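Local coordinates for protein MgGH51 (Meripilus giganteus, PDB 6ZPV) that probably releases terminal non-reducing alpha-L-arabinofuranosyl residues from arabinose-containing polysaccharides and oligosaccharides by hydrolysis, as a fungal GH51 enzyme, at residues A[37-49]-A[254-268]. Sequence-based numbering, arbitrary orientation.
Sequences LLQNRAFQQVTPN and RPGRVGDWGYVNTDG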
loop_
_atom_site.group_PDB
_atom_site.type_symbol
_atom_site.label_atom_id
_atom_site.label_comp_id
_atom_site.label_asym_id
_atom_site.label_seq_id
_atom_site.Cartn_x
_atom_site.Cartn_y
_atom_site.Cartn_z
ATOM N N LEU A 37 -2.523 7.285 -14.512
ATOM C CA LEU A 37 -3.306 8.498 -14.251
ATOM C C LEU A 37 -4.741 8.419 -14.730
ATOM O O LEU A 37 -5.557 9.268 -14.281
ATOM C CB LEU A 37 -2.599 9.684 -14.960
ATOM C CG LEU A 37 -1.229 9.983 -14.404
ATOM C CD1 LEU A 37 -0.473 10.979 -15.260
ATOM C CD2 LEU A 37 -1.313 10.458 -12.966
ATOM N N LEU A 38 -5.074 7.513 -15.629
ATOM C CA LEU A 38 -6.422 7.415 -16.159
ATOM C C LEU A 38 -7.258 6.443 -15.324
ATOM O O LEU A 38 -6.814 5.316 -15.090
ATOM C CB LEU A 38 -6.451 6.982 -17.620
ATOM C CG LEU A 38 -5.535 7.764 -18.548
ATOM C CD1 LEU A 38 -5.689 7.291 -19.969
ATOM C CD2 LEU A 38 -5.775 9.256 -18.466
ATOM N N GLN A 39 -8.427 6.848 -14.899
ATOM C CA GLN A 39 -9.352 6.003 -14.131
ATOM C C GLN A 39 -10.214 5.221 -15.136
ATOM O O GLN A 39 -10.605 5.744 -16.161
ATOM C CB GLN A 39 -10.148 6.823 -13.139
ATOM C CG GLN A 39 -11.129 6.022 -12.343
ATOM C CD GLN A 39 -11.807 6.764 -11.218
ATOM O OE1 GLN A 39 -11.801 8.061 -11.146
ATOM N NE2 GLN A 39 -12.459 6.045 -10.378
ATOM N N ASN A 40 -10.512 3.968 -14.825
ATOM C CA ASN A 40 -11.349 3.151 -15.713
ATOM C C ASN A 40 -10.711 3.106 -17.122
ATOM O O ASN A 40 -11.401 3.297 -18.154
ATOM C CB ASN A 40 -12.805 3.655 -15.719
ATOM C CG ASN A 40 -13.773 2.792 -16.501
ATOM O OD1 ASN A 40 -13.549 1.567 -16.657
ATOM N ND2 ASN A 40 -14.894 3.399 -16.928
ATOM N N ARG A 41 -9.410 2.864 -17.158
ATOM C CA ARG A 41 -8.612 3.036 -18.377
ATOM C C ARG A 41 -8.950 2.060 -19.492
ATOM O O ARG A 41 -8.690 2.340 -20.661
ATOM C CB ARG A 41 -7.133 2.961 -18.061
ATOM C CG ARG A 41 -6.604 1.573 -17.701
ATOM C CD ARG A 41 -5.119 1.587 -17.375
ATOM N NE ARG A 41 -4.644 0.291 -17.011
ATOM C CZ ARG A 41 -3.449 0.023 -16.513
ATOM N NH1 ARG A 41 -2.533 0.979 -16.398
ATOM N NH2 ARG A 41 -3.120 -1.210 -16.138
ATOM N N ALA A 42 -9.468 0.890 -19.119
ATOM C CA ALA A 42 -9.703 -0.187 -20.098
ATOM C C ALA A 42 -11.070 -0.814 -19.897
ATOM O O ALA A 42 -11.333 -1.908 -20.416
ATOM C CB ALA A 42 -8.600 -1.218 -20.011
ATOM N N PHE A 43 -11.986 -0.117 -19.225
ATOM C CA PHE A 43 -13.388 -0.544 -19.108
ATOM C C PHE A 43 -13.440 -1.948 -18.490
ATOM O O PHE A 43 -14.335 -2.747 -18.807
ATOM C CB PHE A 43 -14.101 -0.465 -20.462
ATOM C CG PHE A 43 -13.869 0.898 -21.097
ATOM C CD1 PHE A 43 -14.493 2.029 -20.642
ATOM C CD2 PHE A 43 -12.888 1.051 -22.059
ATOM C CE1 PHE A 43 -14.137 3.286 -21.119
ATOM C CE2 PHE A 43 -12.533 2.292 -22.524
ATOM C CZ PHE A 43 -13.139 3.394 -22.059
ATOM N N GLN A 44 -12.537 -2.241 -17.558
ATOM C CA GLN A 44 -12.530 -3.589 -17.006
ATOM C C GLN A 44 -13.678 -3.767 -16.005
ATOM O O GLN A 44 -13.955 -2.912 -15.152
ATOM C CB GLN A 44 -11.230 -3.828 -16.226
ATOM C CG GLN A 44 -10.039 -4.033 -17.159
ATOM C CD GLN A 44 -8.710 -3.788 -16.439
ATOM O OE1 GLN A 44 -8.423 -2.635 -16.048
ATOM N NE2 GLN A 44 -7.898 -4.836 -16.213
ATOM N N GLN A 45 -14.343 -4.913 -16.148
ATOM C CA GLN A 45 -15.349 -5.367 -15.156
ATOM C C GLN A 45 -16.502 -4.398 -15.010
ATOM O O GLN A 45 -17.070 -4.296 -13.906
ATOM C CB GLN A 45 -14.690 -5.683 -13.802
ATOM C CG GLN A 45 -13.555 -6.703 -13.882
ATOM C CD GLN A 45 -13.937 -8.073 -14.359
ATOM O OE1 GLN A 45 -15.121 -8.443 -14.393
ATOM N NE2 GLN A 45 -12.954 -8.851 -14.724
ATOM N N VAL A 46 -16.863 -3.728 -16.099
ATOM C CA VAL A 46 -18.085 -2.906 -16.107
ATOM C C VAL A 46 -19.074 -3.494 -17.111
ATOM O O VAL A 46 -18.709 -4.293 -17.973
ATOM C CB VAL A 46 -17.796 -1.426 -16.459
ATOM C CG1 VAL A 46 -16.847 -0.835 -15.424
ATOM C CG2 VAL A 46 -17.230 -1.269 -17.865
ATOM N N THR A 47 -20.342 -3.091 -16.982
ATOM C CA THR A 47 -21.442 -3.604 -17.821
ATOM C C THR A 47 -21.618 -2.679 -19.013
ATOM O O THR A 47 -21.874 -1.462 -18.879
ATOM C CB THR A 47 -22.723 -3.686 -16.996
ATOM O OG1 THR A 47 -22.503 -4.523 -15.881
ATOM C CG2 THR A 47 -23.877 -4.174 -17.839
ATOM N N PRO A 48 -21.498 -3.196 -20.260
ATOM C CA PRO A 48 -21.709 -2.357 -21.444
ATOM C C PRO A 48 -23.024 -1.610 -21.436
ATOM O O PRO A 48 -24.015 -2.085 -20.893
ATOM C CB PRO A 48 -21.620 -3.378 -22.572
ATOM C CG PRO A 48 -20.800 -4.505 -22.058
ATOM C CD PRO A 48 -21.095 -4.577 -20.601
ATOM N N ASN A 49 -22.981 -0.444 -22.090
ATOM C CA ASN A 49 -24.206 0.319 -22.350
ATOM C C ASN A 49 -24.875 0.802 -21.058
ATOM O O ASN A 49 -26.115 0.886 -20.965
ATOM C CB ASN A 49 -25.164 -0.442 -23.279
ATOM C CG ASN A 49 -24.508 -0.745 -24.625
ATOM O OD1 ASN A 49 -24.110 0.199 -25.362
ATOM N ND2 ASN A 49 -24.233 -2.020 -24.876
ATOM N N ARG A 254 -4.419 -8.773 -18.696
ATOM C CA ARG A 254 -4.817 -8.648 -17.278
ATOM C C ARG A 254 -6.302 -8.246 -17.230
ATOM O O ARG A 254 -6.641 -7.100 -17.536
ATOM C CB ARG A 254 -3.951 -7.664 -16.537
ATOM C CG ARG A 254 -2.453 -8.017 -16.552
ATOM C CD ARG A 254 -1.661 -7.084 -15.674
ATOM N NE ARG A 254 -0.217 -7.222 -15.875
ATOM C CZ ARG A 254 0.708 -6.564 -15.164
ATOM N NH1 ARG A 254 0.334 -5.834 -14.099
ATOM N NH2 ARG A 254 1.990 -6.614 -15.502
ATOM N N PRO A 255 -7.219 -9.174 -16.868
ATOM C CA PRO A 255 -8.637 -8.849 -16.937
ATOM C C PRO A 255 -9.126 -7.894 -15.885
ATOM O O PRO A 255 -10.229 -7.306 -16.036
ATOM C CB PRO A 255 -9.317 -10.228 -16.815
ATOM C CG PRO A 255 -8.308 -11.045 -15.992
ATOM C CD PRO A 255 -6.998 -10.590 -16.564
ATOM N N GLY A 256 -8.378 -7.715 -14.797
ATOM C CA GLY A 256 -8.860 -6.966 -13.660
ATOM C C GLY A 256 -9.845 -7.749 -12.836
ATOM O O GLY A 256 -10.288 -8.831 -13.269
ATOM N N ARG A 257 -10.264 -7.201 -11.682
ATOM C CA ARG A 257 -11.221 -7.880 -10.822
ATOM C C ARG A 257 -11.893 -6.822 -9.976
ATOM O O ARG A 257 -11.295 -5.790 -9.622
ATOM C CB ARG A 257 -10.557 -8.955 -9.934
ATOM C CG ARG A 257 -9.360 -8.490 -9.110
ATOM C CD ARG A 257 -8.853 -9.588 -8.198
ATOM N NE ARG A 257 -9.714 -9.820 -7.040
ATOM C CZ ARG A 257 -9.541 -9.305 -5.845
ATOM N NH1 ARG A 257 -8.599 -8.408 -5.575
ATOM N NH2 ARG A 257 -10.356 -9.684 -4.871
ATOM N N VAL A 258 -13.114 -7.123 -9.573
ATOM C CA VAL A 258 -13.797 -6.349 -8.540
ATOM C C VAL A 258 -13.173 -6.694 -7.207
ATOM O O VAL A 258 -13.184 -7.854 -6.820
ATOM C CB VAL A 258 -15.302 -6.599 -8.562
ATOM C CG1 VAL A 258 -15.971 -5.824 -7.429
ATOM C CG2 VAL A 258 -15.904 -6.219 -9.939
ATOM N N GLY A 259 -12.614 -5.686 -6.536
ATOM C CA GLY A 259 -12.007 -5.888 -5.232
ATOM C C GLY A 259 -13.037 -5.795 -4.112
ATOM O O GLY A 259 -14.244 -5.836 -4.351
ATOM N N ASP A 260 -12.539 -5.662 -2.899
ATOM C CA ASP A 260 -13.402 -5.770 -1.729
ATOM C C ASP A 260 -13.748 -4.414 -1.111
ATOM O O ASP A 260 -14.279 -4.397 -0.018
ATOM C CB ASP A 260 -12.726 -6.878 -0.880
ATOM C CG ASP A 260 -12.670 -8.318 -1.686
ATOM O OD1 ASP A 260 -13.880 -8.826 -2.086
ATOM O OD2 ASP A 260 -11.473 -8.870 -2.106
ATOM N N TRP A 261 -13.517 -3.329 -1.853
ATOM C CA TRP A 261 -13.670 -1.950 -1.356
ATOM C C TRP A 261 -14.493 -1.080 -2.294
ATOM O O TRP A 261 -14.415 0.144 -2.214
ATOM C CB TRP A 261 -12.279 -1.367 -0.988
ATOM C CG TRP A 261 -11.630 -2.155 0.101
ATOM C CD1 TRP A 261 -10.600 -3.010 -0.003
ATOM C CD2 TRP A 261 -12.076 -2.218 1.479
ATOM N NE1 TRP A 261 -10.331 -3.579 1.201
ATOM C CE2 TRP A 261 -11.220 -3.122 2.132
ATOM C CE3 TRP A 261 -13.069 -1.564 2.216
ATOM C CZ2 TRP A 261 -11.320 -3.405 3.488
ATOM C CZ3 TRP A 261 -13.172 -1.843 3.574
ATOM C CH2 TRP A 261 -12.293 -2.762 4.202
ATOM N N GLY A 262 -15.315 -1.720 -3.131
ATOM C CA GLY A 262 -16.313 -1.025 -3.940
ATOM C C GLY A 262 -15.881 -0.637 -5.324
ATOM O O GLY A 262 -16.676 -0.082 -6.062
ATOM N N TYR A 263 -14.641 -0.927 -5.722
ATOM C CA TYR A 263 -14.130 -0.510 -7.039
ATOM C C TYR A 263 -13.382 -1.620 -7.756
ATOM O O TYR A 263 -12.829 -2.565 -7.172
ATOM C CB TYR A 263 -13.303 0.787 -6.927
ATOM C CG TYR A 263 -12.115 0.737 -6.007
ATOM C CD1 TYR A 263 -10.861 0.342 -6.461
ATOM C CD2 TYR A 263 -12.212 1.117 -4.692
ATOM C CE1 TYR A 263 -9.745 0.328 -5.627
ATOM C CE2 TYR A 263 -11.140 1.086 -3.825
ATOM C CZ TYR A 263 -9.909 0.681 -4.287
ATOM O OH TYR A 263 -8.852 0.714 -3.406
ATOM N N VAL A 264 -13.338 -1.456 -9.067
ATOM C CA VAL A 264 -12.541 -2.330 -9.936
ATOM C C VAL A 264 -11.053 -2.100 -9.718
ATOM O O VAL A 264 -10.598 -0.955 -9.716
ATOM C CB VAL A 264 -12.920 -2.124 -11.412
ATOM C CG1 VAL A 264 -12.043 -2.915 -12.329
ATOM C CG2 VAL A 264 -14.383 -2.464 -11.627
ATOM N N ASN A 265 -10.315 -3.201 -9.592
ATOM C CA ASN A 265 -8.862 -3.184 -9.676
ATOM C C ASN A 265 -8.451 -3.556 -11.093
ATOM O O ASN A 265 -8.877 -4.551 -11.639
ATOM C CB ASN A 265 -8.255 -4.186 -8.702
ATOM C CG ASN A 265 -8.359 -3.912 -7.236
ATOM O OD1 ASN A 265 -7.539 -4.472 -6.471
ATOM N ND2 ASN A 265 -9.323 -3.123 -6.771
ATOM N N THR A 266 -7.538 -2.744 -11.660
ATOM C CA THR A 266 -6.994 -3.047 -12.988
ATOM C C THR A 266 -6.053 -4.260 -12.957
ATOM O O THR A 266 -5.843 -4.869 -14.022
ATOM C CB THR A 266 -6.226 -1.871 -13.557
ATOM O OG1 THR A 266 -5.008 -1.628 -12.809
ATOM C CG2 THR A 266 -7.045 -0.604 -13.692
ATOM N N ASP A 267 -5.448 -4.523 -11.798
ATOM C CA ASP A 267 -4.323 -5.466 -11.654
ATOM C C ASP A 267 -3.102 -4.993 -12.434
ATOM O O ASP A 267 -2.165 -5.799 -12.632
ATOM C CB ASP A 267 -4.748 -6.908 -11.898
ATOM C CG ASP A 267 -5.501 -7.536 -10.721
ATOM O OD1 ASP A 267 -5.299 -7.038 -9.578
ATOM O OD2 ASP A 267 -6.212 -8.531 -10.961
ATOM N N GLY A 268 -3.046 -3.704 -12.811
ATOM C CA GLY A 268 -1.812 -3.131 -13.311
ATOM C C GLY A 268 -0.719 -3.122 -12.272
ATOM O O GLY A 268 0.455 -3.218 -12.631
HETATM O O HOH W 1 -3.819 -4.024 -15.911
#
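With CG set opposite its own carbonyl carbon (chi1 -75°) and the chain extended beyond it, Gln-44 brings its amide to the open base of the 254-268 hairpin, where the chain runs out of the two strands. There NE2 gives a good hydrogen bond to Thr-266 O (3.0 Å), tilted from both the carbonyl and amide planes, and a weak one, bent to 121°, to Arg-254 O. Glutamine suits this buried place, since one amide nitrogen can serve both carbonyls, while OE1 lies 3.4 Å from Thr-266 CG2. Gly-256 makes room for it, because a CB there would run into NE2. Were Gln-44 shortened to an alanine, the Thr-266 and Arg-254 carbonyls would probably lose this shared donor and a gap would open beside Thr-266 CG2.

Gln-45 starts out likewise but bends at chi2 (-62°), turning its amide back toward the carbonyl oxygens of Pro-255 and Gly-256, to which NE2 makes weak bonds. Branched Val-264 fills in under the turn, CG1 3.4 Å from Gln-44 O and CG2 3.9 Å from Gln-45 CB, with Val-258 CG2 at the margin. Arg-41 is long enough for NH1 to pair with Glu-36 while NH2 gives to a water (2.9 Å from its oxygen) that donates to Thr-266 O, the oxygen Gln-44 grips. Thr-266 OG1, which also bonds Asp-30, accepts from Gly-268 N in an ST turn.

A type II beta turn from Phe-43 to Val-46 thus joins the loop leading into antiparallel strand 57-60 to a beta hairpin in the beta-alpha loop after strand 224-227 of the (beta/alpha)8 barrel expected of clan GH-A.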